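Long-range contacts in outer membrane porin protein 32 (PDB 2FGQ), which forms anion-selective channels across the bacterial outer membrane, working as a homotrimeric porin: residues 34-39 / 108-113; 10-15 / 29-34; 284-289 / 326-331; 254-259 / 277-282. All blocks are in the same frame, centred on the assembly; numbering follows the deposited sequence.

In the fold
Three contacts pair strands of one closed antiparallel barrel, and interaction 1 joins its wall to the inner loop. Along the chain the order is interaction 2, 1, 4, 3. Interaction 2 pairs strands 4-17 and 26-48, and interaction 1 continues from it through the shared Ala-34; their centres are about 8 Å apart. Interaction 3 joins strands 286-297 and 320-331, and its centre is about 10 Å from that of interaction 2, because strand 320-331 also pairs with 4-17, closing the barrel. Interaction 4, on the neighbouring hairpin 253-264/269-281, sits about 12 Å from interaction 3 and shares a sulfate with it. Together they follow the wall past a run of anion-binding side chains.

Interaction 1: residues 34-39 / 108-113; sequences ASTSRL and SATGIG. With MLT (D-malate), chain H; SO4 (sulfate ion), chain G.
Thr-36 and Thr-110 turn their hydroxyls toward each other across the contact, OG1 to OG1 at 3.5 Å, and a water donates to both. Thr-36 OG1 also donates to D-malate O1 at 2.8 Å. With chi1 at -55°, OG1 stands anti to the carbonyl carbon and CG2 anti to the backbone N, which leaves the oxygen on the malate side. Elsewhere on the malate, Ala-109 lays CB against C3, 3.8 Å away. The methyl CG2 of Thr-110 rests near Ala-34 O, 3.7 Å away, while its OG1 is committed to Ser-32 O. A second water donates to both Ala-34 O and Ser-108 OG.

Residues 108-113 belong to the long loop that follows helix 96-101 and folds into the barrel, as the constriction loop of porins does; here the loop meets residues 34-39 of strand 26-48 through bridging waters and the Thr-110 methyl. Thr-102, Arg-75 and Arg-133 complete the grip on malate.

Further out, Arg-38 fixes the peptide of Thr-36. Its chain bends at chi3 (67°), bringing the guanidinium side-on so that NE at 2.8 Å and NH2 at 2.9 Å both donate to Thr-36 O, which lies in the guanidinium plane. NH2 meets this oxygen on a lone pair, in the carbonyl plane. The far edge of the same group takes a sulfate, NH1 reaching O3 at 2.7 Å and NH2 reaching O4. Ser-35 OG, bonded to Arg-329, passes a hydrogen bond to a water that donates in turn to sulfate O1.

Interaction 2: residues 10-15 / 29-34; sequences VDTNVA and LGTSGA. With CA (calcium ion), chain C.
Leu-29 crosses Val-14 at about a right angle, its CD1 4.0 Å from Val-14 CG2, while its carbonyl oxygen turns away to bind a calcium ion at 2.4 Å. Asp-64, Gly-309, a water, and Glu-158 and Asn-136 of the second subunit also bind it, and the site therefore spans two subunits. Gly-30 pairs with Asn-13 through two backbone bonds; a side chain here would run into Asn-13 OD1, since CG of Asn-13 stands between its own N and carbonyl carbon (chi1 53°) and tips the amide over the glycine, while ND2 bonds to Tyr-289 OH. Thr-31 faces Thr-12 in a non-hydrogen-bonded pair. At Ser-32 the strand breaks, though its N still donates to Asp-11 O. Gly-33 N then meets Asp-11 OD1 at 3.1 Å from above the carboxylate plane, and Ala-34 N reaches OD2 at 2.9 Å on the syn side. Ser-35 N also binds OD2. A leucine in place of Asp-11 would probably leave the N-H groups of Gly-33, Ala-34 and Ser-35 without their acceptor and Tyr-289 OH without this partner. The hairpin of strands 4-17 and 26-48 is flanked by strand 320-331, which hydrogen-bonds to Val-10, Thr-12 and Val-14.

Interaction 3: residues 284-289 / 326-331; sequences KRTALY and VGIRHA. With SO4 (sulfate ion), chain F.
The last hairpin of the porin barrel, strands 286-297 and 320-331, holds an aromatic-over-glycine pair of the mortise-tenon kind known from transmembrane beta-barrels. Tyr-289 CG sits between its backbone N and carbonyl carbon (chi1 67°), which folds the ring across the strand onto Gly-327. The glycine CA lies over one ring face, 4.0 Å from the centroid in a CH-pi contact, displaced toward the rim; a side chain on Gly-327 would collide with Tyr-289 OH. The edge of the ring points at Arg-329 N. Beyond the glycine the phenol oxygen bonds to Asp-11 and Asn-13, tying in strand 4-17. A phenylalanine here would probably leave Asp-11 and Asn-13 without the hydroxyl that joins them.

The two strands run antiparallel, with Ala-287 and Arg-329 bonded to each other in both directions. On the face carrying Thr-286, Leu-288, Ile-328 and His-330, Leu-288 CD1 meets Ile-328 CG1 at 3.9 Å, and the second subunit covers part of it: Val-79 of that subunit packs on Ile-328 and His-330, and its Glu-45 takes a bond from Thr-286 OG1. On the face of Ala-287 and Arg-329 sits a sulfate, probably from the crystallisation liquor. Arg-329, bent at chi2 and chi3, presents its guanidinium edge to it, with NH2 2.8 Å from O4 and NH1 3.3 Å from O1; Ser-35 is a second partner of NH2. Near the C-terminal end of strand 320-331, Arg-285 lies alongside His-330 and sets NE on Ala-331 O at 3.1 Å, with NH2 a weak second donor to the same oxygen.

Interaction 4: residues 254-259 / 277-282; sequences EVKLQY and GYVHNL. With SO4 (sulfate ion), chain F.
The Tyr-278 ring lies against the backbone of the neighbouring strand: Glu-254 N is over one face, and CD1 comes within 3.3 Å of Glu-254 O. Its CG stands opposite the backbone N (chi1 -165°), which carries the ring across to that strand. Val-255 CB touches the same CD1 at 4.2 Å, and Val-249 packs against both residues. Beneath the ring, Glu-254 and Val-279 bond to each other in both directions, as do Lys-256 and Gly-277.

The other face of the sheet bears Glu-254, Lys-256 and Val-279, gathered round a sulfate. Lys-256 runs out extended so that NZ reaches sulfate O2 at 2.7 Å, and its CE rests on Val-279 CG2 at 4.1 Å. Glu-254 OE1 lies only 2.6 Å from the same sulfate oxygen, which suggests that the acid holds a proton here. Arg-329 binds the sulfate as well, while Lys-256 NZ has a further acceptor in Leu-106 O, on the loop folded into the barrel.

Strands 253-264 and 269-281 thus make an antiparallel hairpin of the porin wall, where Lys-256, with Arg-329 of strand 320-331, binds a sulfate probably left from crystallisation, consistent with an anion-selective channel.

Interaction 1: residues 34-39 / 108-113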
loop_
_atom_site.group_PDB
_atom_site.type_symbol
_atom_site.label_atom_id
_atom_site.label_comp_id
_atom_site.label_asym_id
_atom_site.label_seq_id
_atom_site.Cartn_x
_atom_site.Cartn_y
_atom_site.Cartn_z
ATOM N N ALA A 34 4.239 -19.988 11.398
ATOM C CA ALA A 34 3.876 -20.082 12.825
ATOM C C ALA A 34 2.809 -19.032 13.206
ATOM O O ALA A 34 1.872 -19.326 13.927
ATOM C CB ALA A 34 5.101 -19.952 13.705
ATOM N N SER A 35 2.942 -17.807 12.715
ATOM C CA SER A 35 1.904 -16.767 12.844
ATOM C C SER A 35 1.843 -16.007 11.554
ATOM O O SER A 35 2.862 -15.840 10.886
ATOM C CB SER A 35 2.241 -15.792 13.959
ATOM O OG SER A 35 2.310 -16.415 15.227
ATOM N N THR A 36 0.680 -15.497 11.209
ATOM C CA THR A 36 0.604 -14.671 10.018
ATOM C C THR A 36 1.389 -13.380 10.182
ATOM O O THR A 36 1.214 -12.646 11.140
ATOM C CB THR A 36 -0.846 -14.394 9.633
ATOM O OG1 THR A 36 -1.556 -15.642 9.494
ATOM C CG2 THR A 36 -0.928 -13.648 8.300
ATOM N N SER A 37 2.269 -13.134 9.227
ATOM C CA SER A 37 3.045 -11.900 9.203
ATOM C C SER A 37 2.126 -10.722 9.004
ATOM O O SER A 37 1.179 -10.801 8.240
ATOM C CB SER A 37 4.073 -11.891 8.075
ATOM O OG SER A 37 4.944 -12.973 8.107
ATOM N N ARG A 38 2.407 -9.649 9.724
ATOM C CA ARG A 38 1.504 -8.503 9.722
ATOM C C ARG A 38 2.189 -7.233 10.139
ATOM O O ARG A 38 3.257 -7.249 10.758
ATOM C CB ARG A 38 0.329 -8.794 10.693
ATOM C CG ARG A 38 0.706 -8.734 12.162
ATOM C CD ARG A 38 -0.270 -9.466 13.096
ATOM N NE ARG A 38 -0.212 -10.887 12.858
ATOM C CZ ARG A 38 -0.904 -11.794 13.528
ATOM N NH1 ARG A 38 -1.797 -11.422 14.447
ATOM N NH2 ARG A 38 -0.713 -13.083 13.281
ATOM N N LEU A 39 1.516 -6.126 9.839
ATOM C CA LEU A 39 1.940 -4.781 10.249
ATOM C C LEU A 39 0.655 -4.028 10.585
ATOM O O LEU A 39 -0.266 -4.063 9.817
ATOM C CB LEU A 39 2.736 -4.090 9.151
ATOM C CG LEU A 39 3.134 -2.645 9.447
ATOM C CD1 LEU A 39 4.117 -2.565 10.574
ATOM C CD2 LEU A 39 3.756 -2.046 8.203
ATOM N N SER A 108 -3.046 -22.353 14.513
ATOM C CA SER A 108 -3.450 -20.923 14.428
ATOM C C SER A 108 -3.832 -20.501 13.023
ATOM O O SER A 108 -3.576 -19.342 12.616
ATOM C CB SER A 108 -2.345 -20.013 14.940
ATOM O OG SER A 108 -1.806 -20.466 16.167
ATOM N N ALA A 109 -4.459 -21.414 12.298
ATOM C CA ALA A 109 -5.043 -21.141 11.011
ATOM C C ALA A 109 -3.981 -20.606 10.056
ATOM O O ALA A 109 -4.308 -19.891 9.129
ATOM C CB ALA A 109 -6.234 -20.136 11.123
ATOM N N THR A 110 -2.727 -21.001 10.241
ATOM C CA THR A 110 -1.682 -20.608 9.276
ATOM C C THR A 110 -0.647 -21.711 9.141
ATOM O O THR A 110 -0.652 -22.662 9.919
ATOM C CB THR A 110 -1.012 -19.241 9.657
ATOM O OG1 THR A 110 -0.210 -18.746 8.574
ATOM C CG2 THR A 110 -0.044 -19.365 10.780
ATOM N N GLY A 111 0.204 -21.593 8.125
ATOM C CA GLY A 111 1.233 -22.580 7.877
ATOM C C GLY A 111 0.698 -23.768 7.100
ATOM O O GLY A 111 -0.451 -23.767 6.635
ATOM N N ILE A 112 1.515 -24.808 6.941
ATOM C CA ILE A 112 0.999 -26.115 6.375
ATOM C C ILE A 112 0.132 -26.944 7.373
ATOM O O ILE A 112 -0.615 -27.888 7.049
ATOM C CB ILE A 112 2.188 -27.001 5.875
ATOM C CG1 ILE A 112 3.217 -27.258 6.978
ATOM C CG2 ILE A 112 2.828 -26.416 4.674
ATOM C CD1 ILE A 112 4.205 -28.339 6.588
ATOM N N GLY A 113 0.272 -26.703 8.627
ATOM C CA GLY A 113 -0.396 -27.557 9.586
ATOM C C GLY A 113 -1.862 -27.363 9.884
ATOM O O GLY A 113 -2.389 -28.200 10.580
HETATM C C1 MLT H . -5.408 -14.778 10.676
HETATM O O1 MLT H . -4.125 -15.151 10.589
HETATM O O2 MLT H . -5.843 -14.041 11.657
HETATM C C2 MLT H . -6.456 -15.214 9.720
HETATM O O3 MLT H . -5.947 -15.256 8.412
HETATM C C3 MLT H . -7.030 -16.535 10.211
HETATM C C4 MLT H . -7.306 -16.356 11.690
HETATM O O4 MLT H . -6.534 -15.662 12.493
HETATM O O5 MLT H . -8.334 -16.872 12.239
HETATM S S SO4 G . -2.561 -14.655 15.685
HETATM O O1 SO4 G . -1.123 -15.034 15.740
HETATM O O2 SO4 G . -3.383 -15.658 16.476
HETATM O O3 SO4 G . -2.739 -13.243 16.183
HETATM O O4 SO4 G . -3.014 -14.637 14.279
HETATM O O HOH W 1 0.866 -21.409 15.781
HETATM O O HOH W 2 0.044 -17.502 15.977
HETATM O O HOH W 3 -1.376 -17.118 7.000
#

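Interaction 2: residues 10-15 / 29-34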
loop_
_atom_site.group_PDB
_atom_site.type_symbol
_atom_site.label_atom_id
_atom_site.label_comp_id
_atom_site.label_asym_id
_atom_site.label_seq_id
_atom_site.Cartn_x
_atom_site.Cartn_y
_atom_site.Cartn_z
ATOM N N VAL A 10 7.075 -10.435 11.522
ATOM C CA VAL A 10 7.659 -10.948 10.286
ATOM C C VAL A 10 8.005 -12.429 10.540
ATOM O O VAL A 10 8.846 -12.748 11.384
ATOM C CB VAL A 10 8.894 -10.173 9.798
ATOM C CG1 VAL A 10 9.330 -10.734 8.476
ATOM C CG2 VAL A 10 8.589 -8.709 9.669
ATOM N N ASP A 11 7.330 -13.288 9.812
ATOM C CA ASP A 11 7.489 -14.740 9.905
ATOM C C ASP A 11 7.811 -15.200 8.483
ATOM O O ASP A 11 6.982 -15.080 7.569
ATOM C CB ASP A 11 6.208 -15.373 10.444
ATOM C CG ASP A 11 6.252 -16.869 10.477
ATOM O OD1 ASP A 11 6.840 -17.492 9.548
ATOM O OD2 ASP A 11 5.658 -17.490 11.390
ATOM N N THR A 12 9.053 -15.657 8.299
ATOM C CA THR A 12 9.558 -16.078 6.998
ATOM C C THR A 12 10.247 -17.416 7.161
ATOM O O THR A 12 10.886 -17.679 8.183
ATOM C CB THR A 12 10.475 -14.983 6.426
ATOM O OG1 THR A 12 9.704 -13.799 6.270
ATOM C CG2 THR A 12 10.971 -15.287 5.032
ATOM N N ASN A 13 10.094 -18.250 6.140
ATOM C CA ASN A 13 10.530 -19.643 6.233
ATOM C C ASN A 13 11.138 -20.137 4.923
ATOM O O ASN A 13 11.014 -19.527 3.876
ATOM C CB ASN A 13 9.373 -20.592 6.682
ATOM C CG ASN A 13 8.122 -20.451 5.802
ATOM O OD1 ASN A 13 8.191 -20.646 4.571
ATOM N ND2 ASN A 13 6.968 -20.136 6.418
ATOM N N VAL A 14 11.789 -21.283 5.012
ATOM C CA VAL A 14 12.005 -22.136 3.865
ATOM C C VAL A 14 10.948 -23.244 3.926
ATOM O O VAL A 14 10.607 -23.733 4.993
ATOM C CB VAL A 14 13.447 -22.697 3.827
ATOM C CG1 VAL A 14 13.599 -23.697 2.742
ATOM C CG2 VAL A 14 14.443 -21.563 3.628
ATOM N N ALA A 15 10.445 -23.608 2.765
ATOM C CA ALA A 15 9.430 -24.624 2.684
ATOM C C ALA A 15 9.601 -25.525 1.475
ATOM O O ALA A 15 10.214 -25.159 0.493
ATOM C CB ALA A 15 8.005 -24.026 2.736
ATOM N N LEU A 29 11.260 -19.902 -0.536
ATOM C CA LEU A 29 11.194 -19.031 0.625
ATOM C C LEU A 29 9.722 -18.640 0.737
ATOM O O LEU A 29 9.187 -18.060 -0.189
ATOM C CB LEU A 29 12.091 -17.797 0.471
ATOM C CG LEU A 29 12.323 -17.060 1.804
ATOM C CD1 LEU A 29 13.375 -17.808 2.615
ATOM C CD2 LEU A 29 12.685 -15.626 1.588
ATOM N N GLY A 30 9.092 -18.955 1.835
ATOM C CA GLY A 30 7.713 -18.616 2.081
ATOM C C GLY A 30 7.539 -17.832 3.362
ATOM O O GLY A 30 8.475 -17.314 3.946
ATOM N N THR A 31 6.284 -17.690 3.780
ATOM C CA THR A 31 5.949 -16.857 4.921
ATOM C C THR A 31 4.933 -17.477 5.831
ATOM O O THR A 31 4.191 -18.404 5.442
ATOM C CB THR A 31 5.428 -15.466 4.453
ATOM O OG1 THR A 31 4.191 -15.614 3.711
ATOM C CG2 THR A 31 6.453 -14.738 3.576
ATOM N N SER A 32 4.881 -16.949 7.057
ATOM C CA SER A 32 3.712 -17.105 7.896
ATOM C C SER A 32 3.438 -18.570 8.253
ATOM O O SER A 32 2.299 -19.048 8.206
ATOM C CB SER A 32 2.534 -16.403 7.222
ATOM O OG SER A 32 2.762 -15.009 7.149
ATOM N N GLY A 33 4.489 -19.268 8.687
ATOM C CA GLY A 33 4.375 -20.668 9.069
ATOM C C GLY A 33 3.904 -20.897 10.485
ATOM O O GLY A 33 3.283 -21.922 10.748
ATOM N N ALA A 34 4.239 -19.988 11.398
ATOM C CA ALA A 34 3.876 -20.082 12.825
ATOM C C ALA A 34 2.809 -19.032 13.206
ATOM O O ALA A 34 1.872 -19.326 13.927
ATOM C CB ALA A 34 5.101 -19.952 13.705
HETATM CA CA CA C . 8.310 -17.312 -2.275
HETATM O O HOH W 4 6.951 -15.990 -3.848
#

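Interaction 3: residues 284-289 / 326-331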
loop_
_atom_site.group_PDB
_atom_site.type_symbol
_atom_site.label_atom_id
_atom_site.label_comp_id
_atom_site.label_asym_id
_atom_site.label_seq_id
_atom_site.Cartn_x
_atom_site.Cartn_y
_atom_site.Cartn_z
ATOM N N LYS A 284 10.729 -13.924 24.200
ATOM C CA LYS A 284 9.282 -13.812 24.140
ATOM C C LYS A 284 8.785 -13.381 22.756
ATOM O O LYS A 284 7.691 -13.786 22.377
ATOM C CB LYS A 284 8.740 -12.860 25.213
ATOM C CG LYS A 284 8.979 -13.368 26.639
ATOM C CD LYS A 284 8.123 -14.607 26.989
ATOM C CE LYS A 284 6.795 -14.247 27.704
ATOM N NZ LYS A 284 5.579 -14.615 26.878
ATOM N N ARG A 285 9.584 -12.604 22.013
ATOM C CA ARG A 285 9.176 -12.086 20.713
ATOM C C ARG A 285 9.744 -12.823 19.516
ATOM O O ARG A 285 9.251 -12.658 18.422
ATOM C CB ARG A 285 9.543 -10.592 20.593
ATOM C CG ARG A 285 8.770 -9.626 21.548
ATOM C CD ARG A 285 9.515 -8.249 21.800
ATOM N NE ARG A 285 9.936 -7.739 20.515
ATOM C CZ ARG A 285 10.935 -6.939 20.270
ATOM N NH1 ARG A 285 11.712 -6.445 21.245
ATOM N NH2 ARG A 285 11.144 -6.602 19.008
ATOM N N THR A 286 10.778 -13.631 19.705
ATOM C CA THR A 286 11.447 -14.285 18.574
ATOM C C THR A 286 11.491 -15.816 18.768
ATOM O O THR A 286 11.955 -16.293 19.800
ATOM C CB THR A 286 12.880 -13.790 18.464
ATOM O OG1 THR A 286 12.852 -12.372 18.216
ATOM C CG2 THR A 286 13.551 -14.405 17.276
ATOM N N ALA A 287 11.011 -16.560 17.783
ATOM C CA ALA A 287 11.019 -18.023 17.832
ATOM C C ALA A 287 11.490 -18.602 16.525
ATOM O O ALA A 287 11.291 -18.027 15.460
ATOM C CB ALA A 287 9.615 -18.540 18.120
ATOM N N LEU A 288 12.151 -19.749 16.621
ATOM C CA LEU A 288 12.395 -20.619 15.484
ATOM C C LEU A 288 11.322 -21.703 15.496
ATOM O O LEU A 288 10.850 -22.114 16.554
ATOM C CB LEU A 288 13.789 -21.224 15.608
ATOM C CG LEU A 288 15.040 -20.552 15.084
ATOM C CD1 LEU A 288 14.952 -19.155 14.635
ATOM C CD2 LEU A 288 16.353 -20.997 15.856
ATOM N N TYR A 289 10.954 -22.202 14.333
ATOM C CA TYR A 289 9.924 -23.218 14.283
ATOM C C TYR A 289 10.088 -24.148 13.121
ATOM O O TYR A 289 10.763 -23.853 12.148
ATOM C CB TYR A 289 8.519 -22.578 14.236
ATOM C CG TYR A 289 8.244 -21.827 12.940
ATOM C CD1 TYR A 289 8.485 -20.470 12.822
ATOM C CD2 TYR A 289 7.762 -22.491 11.831
ATOM C CE1 TYR A 289 8.262 -19.796 11.619
ATOM C CE2 TYR A 289 7.548 -21.833 10.625
ATOM C CZ TYR A 289 7.748 -20.473 10.529
ATOM O OH TYR A 289 7.479 -19.835 9.342
ATOM N N VAL A 326 10.403 -24.559 7.785
ATOM C CA VAL A 326 11.292 -24.222 8.889
ATOM C C VAL A 326 11.559 -22.720 8.773
ATOM O O VAL A 326 11.945 -22.257 7.723
ATOM C CB VAL A 326 12.615 -24.999 8.788
ATOM C CG1 VAL A 326 13.622 -24.535 9.817
ATOM C CG2 VAL A 326 12.370 -26.513 8.967
ATOM N N GLY A 327 11.403 -22.005 9.865
ATOM C CA GLY A 327 11.415 -20.551 9.797
ATOM C C GLY A 327 11.664 -19.855 11.113
ATOM O O GLY A 327 11.971 -20.463 12.136
ATOM N N ILE A 328 11.556 -18.532 11.046
ATOM C CA ILE A 328 11.725 -17.653 12.181
ATOM C C ILE A 328 10.506 -16.753 12.212
ATOM O O ILE A 328 10.028 -16.273 11.171
ATOM C CB ILE A 328 13.050 -16.833 12.070
ATOM C CG1 ILE A 328 13.226 -15.880 13.266
ATOM C CG2 ILE A 328 13.168 -16.042 10.795
ATOM C CD1 ILE A 328 14.621 -15.301 13.410
ATOM N N ARG A 329 10.028 -16.512 13.425
ATOM C CA ARG A 329 8.954 -15.552 13.638
ATOM C C ARG A 329 9.476 -14.482 14.584
ATOM O O ARG A 329 9.938 -14.785 15.683
ATOM C CB ARG A 329 7.776 -16.294 14.263
ATOM C CG ARG A 329 6.706 -15.385 14.780
ATOM C CD ARG A 329 6.576 -15.644 16.289
ATOM N NE ARG A 329 5.568 -16.566 16.236
ATOM C CZ ARG A 329 5.158 -17.559 17.065
ATOM N NH1 ARG A 329 5.687 -17.974 18.247
ATOM N NH2 ARG A 329 4.079 -18.176 16.639
ATOM N N HIS A 330 9.380 -13.225 14.177
ATOM C CA HIS A 330 9.844 -12.110 14.980
ATOM C C HIS A 330 8.697 -11.111 15.123
ATOM O O HIS A 330 8.261 -10.496 14.139
ATOM C CB HIS A 330 11.039 -11.415 14.378
ATOM C CG HIS A 330 11.542 -10.320 15.239
ATOM N ND1 HIS A 330 11.457 -8.981 14.910
ATOM C CD2 HIS A 330 12.084 -10.371 16.472
ATOM C CE1 HIS A 330 11.954 -8.266 15.916
ATOM N NE2 HIS A 330 12.366 -9.086 16.857
ATOM N N ALA A 331 8.254 -10.940 16.351
ATOM C CA ALA A 331 7.191 -9.978 16.686
ATOM C C ALA A 331 7.812 -8.686 17.160
ATOM O O ALA A 331 8.878 -8.693 17.773
ATOM C CB ALA A 331 6.295 -10.539 17.782
HETATM S S SO4 F . 2.652 -20.635 19.207
HETATM O O1 SO4 F . 3.954 -20.280 19.787
HETATM O O2 SO4 F . 2.366 -22.057 19.455
HETATM O O3 SO4 F . 1.610 -19.840 19.871
HETATM O O4 SO4 F . 2.636 -20.360 17.766
#

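Interaction 4: residues 254-259 / 277-282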
loop_
_atom_site.group_PDB
_atom_site.type_symbol
_atom_site.label_atom_id
_atom_site.label_comp_id
_atom_site.label_asym_id
_atom_site.label_seq_id
_atom_site.Cartn_x
_atom_site.Cartn_y
_atom_site.Cartn_z
ATOM N N GLU A 254 7.881 -25.932 22.563
ATOM C CA GLU A 254 6.495 -26.392 22.510
ATOM C C GLU A 254 6.385 -27.364 21.342
ATOM O O GLU A 254 6.857 -27.079 20.256
ATOM C CB GLU A 254 5.549 -25.227 22.299
ATOM C CG GLU A 254 4.097 -25.620 22.245
ATOM C CD GLU A 254 3.231 -24.483 21.763
ATOM O OE1 GLU A 254 3.747 -23.612 21.013
ATOM O OE2 GLU A 254 2.042 -24.466 22.125
ATOM N N VAL A 255 5.759 -28.513 21.574
ATOM C CA VAL A 255 5.470 -29.474 20.537
ATOM C C VAL A 255 3.964 -29.501 20.315
ATOM O O VAL A 255 3.180 -29.340 21.263
ATOM C CB VAL A 255 6.024 -30.886 20.885
ATOM C CG1 VAL A 255 5.376 -31.466 22.112
ATOM C CG2 VAL A 255 5.874 -31.820 19.739
ATOM N N LYS A 256 3.575 -29.700 19.064
ATOM C CA LYS A 256 2.168 -29.730 18.667
ATOM C C LYS A 256 1.919 -30.855 17.675
ATOM O O LYS A 256 2.714 -31.100 16.779
ATOM C CB LYS A 256 1.741 -28.410 17.979
ATOM C CG LYS A 256 2.021 -27.130 18.690
ATOM C CD LYS A 256 1.858 -25.979 17.685
ATOM C CE LYS A 256 2.332 -24.710 18.205
ATOM N NZ LYS A 256 1.881 -23.635 17.274
ATOM N N LEU A 257 0.776 -31.524 17.818
ATOM C CA LEU A 257 0.370 -32.594 16.938
ATOM C C LEU A 257 -1.124 -32.452 16.663
ATOM O O LEU A 257 -1.911 -32.315 17.595
ATOM C CB LEU A 257 0.636 -33.921 17.646
ATOM C CG LEU A 257 0.951 -35.258 17.009
ATOM C CD1 LEU A 257 0.293 -36.489 17.690
ATOM C CD2 LEU A 257 1.041 -35.373 15.546
ATOM N N GLN A 258 -1.501 -32.486 15.390
ATOM C CA GLN A 258 -2.902 -32.317 15.026
ATOM C C GLN A 258 -3.273 -33.250 13.905
ATOM O O GLN A 258 -2.511 -33.434 12.954
ATOM C CB GLN A 258 -3.151 -30.881 14.613
ATOM C CG GLN A 258 -4.611 -30.474 14.595
ATOM C CD GLN A 258 -4.751 -28.942 14.569
ATOM O OE1 GLN A 258 -4.964 -28.343 13.496
ATOM N NE2 GLN A 258 -4.641 -28.322 15.727
ATOM N N TYR A 259 -4.445 -33.854 14.047
ATOM C CA TYR A 259 -5.034 -34.714 13.035
ATOM C C TYR A 259 -6.315 -34.081 12.532
ATOM O O TYR A 259 -7.092 -33.562 13.327
ATOM C CB TYR A 259 -5.361 -36.114 13.652
ATOM C CG TYR A 259 -6.162 -36.986 12.706
ATOM C CD1 TYR A 259 -5.548 -37.715 11.711
ATOM C CD2 TYR A 259 -7.565 -37.008 12.770
ATOM C CE1 TYR A 259 -6.298 -38.470 10.805
ATOM C CE2 TYR A 259 -8.319 -37.773 11.891
ATOM C CZ TYR A 259 -7.678 -38.493 10.905
ATOM O OH TYR A 259 -8.416 -39.251 10.013
ATOM N N GLY A 277 4.484 -30.125 14.810
ATOM C CA GLY A 277 5.172 -28.843 14.867
ATOM C C GLY A 277 6.010 -28.665 16.122
ATOM O O GLY A 277 5.719 -29.219 17.157
ATOM N N TYR A 278 7.033 -27.833 16.027
ATOM C CA TYR A 278 7.843 -27.476 17.156
ATOM C C TYR A 278 8.109 -25.979 17.077
ATOM O O TYR A 278 8.385 -25.470 16.008
ATOM C CB TYR A 278 9.182 -28.229 17.127
ATOM C CG TYR A 278 9.890 -28.150 18.452
ATOM C CD1 TYR A 278 9.456 -28.933 19.499
ATOM C CD2 TYR A 278 10.950 -27.272 18.672
ATOM C CE1 TYR A 278 10.042 -28.892 20.727
ATOM C CE2 TYR A 278 11.581 -27.228 19.960
ATOM C CZ TYR A 278 11.079 -28.045 20.968
ATOM O OH TYR A 278 11.614 -28.069 22.259
ATOM N N VAL A 279 8.039 -25.298 18.218
ATOM C CA VAL A 279 8.395 -23.904 18.337
ATOM C C VAL A 279 9.434 -23.778 19.435
ATOM O O VAL A 279 9.244 -24.294 20.541
ATOM C CB VAL A 279 7.151 -23.076 18.686
ATOM C CG1 VAL A 279 7.492 -21.608 18.861
ATOM C CG2 VAL A 279 6.085 -23.234 17.609
ATOM N N HIS A 280 10.542 -23.119 19.121
ATOM C CA HIS A 280 11.623 -22.923 20.067
ATOM C C HIS A 280 11.775 -21.415 20.280
ATOM O O HIS A 280 12.224 -20.704 19.369
ATOM C CB HIS A 280 12.891 -23.498 19.489
ATOM C CG HIS A 280 14.067 -23.414 20.401
ATOM N ND1 HIS A 280 15.018 -22.428 20.306
ATOM C CD2 HIS A 280 14.453 -24.210 21.418
ATOM C CE1 HIS A 280 15.934 -22.606 21.239
ATOM N NE2 HIS A 280 15.622 -23.689 21.922
ATOM N N ASN A 281 11.438 -20.929 21.463
ATOM C CA ASN A 281 11.553 -19.500 21.737
ATOM C C ASN A 281 12.986 -19.067 22.055
ATOM O O ASN A 281 13.666 -19.626 22.943
ATOM C CB ASN A 281 10.597 -19.050 22.844
ATOM C CG ASN A 281 9.171 -19.438 22.559
ATOM O OD1 ASN A 281 8.521 -20.149 23.324
ATOM N ND2 ASN A 281 8.677 -18.963 21.533
ATOM N N LEU A 282 13.474 -18.109 21.303
ATOM C CA LEU A 282 14.759 -17.473 21.621
ATOM C C LEU A 282 14.550 -16.317 22.571
ATOM O O LEU A 282 15.467 -15.939 23.314
ATOM C CB LEU A 282 15.437 -16.978 20.360
ATOM C CG LEU A 282 15.757 -18.012 19.284
ATOM C CD1 LEU A 282 16.330 -17.296 18.077
ATOM C CD2 LEU A 282 16.738 -19.046 19.817
HETATM S S SO4 F . 2.652 -20.635 19.207
HETATM O O1 SO4 F . 3.954 -20.280 19.787
HETATM O O2 SO4 F . 2.366 -22.057 19.455
HETATM O O3 SO4 F . 1.610 -19.840 19.871
HETATM O O4 SO4 F . 2.636 -20.360 17.766
#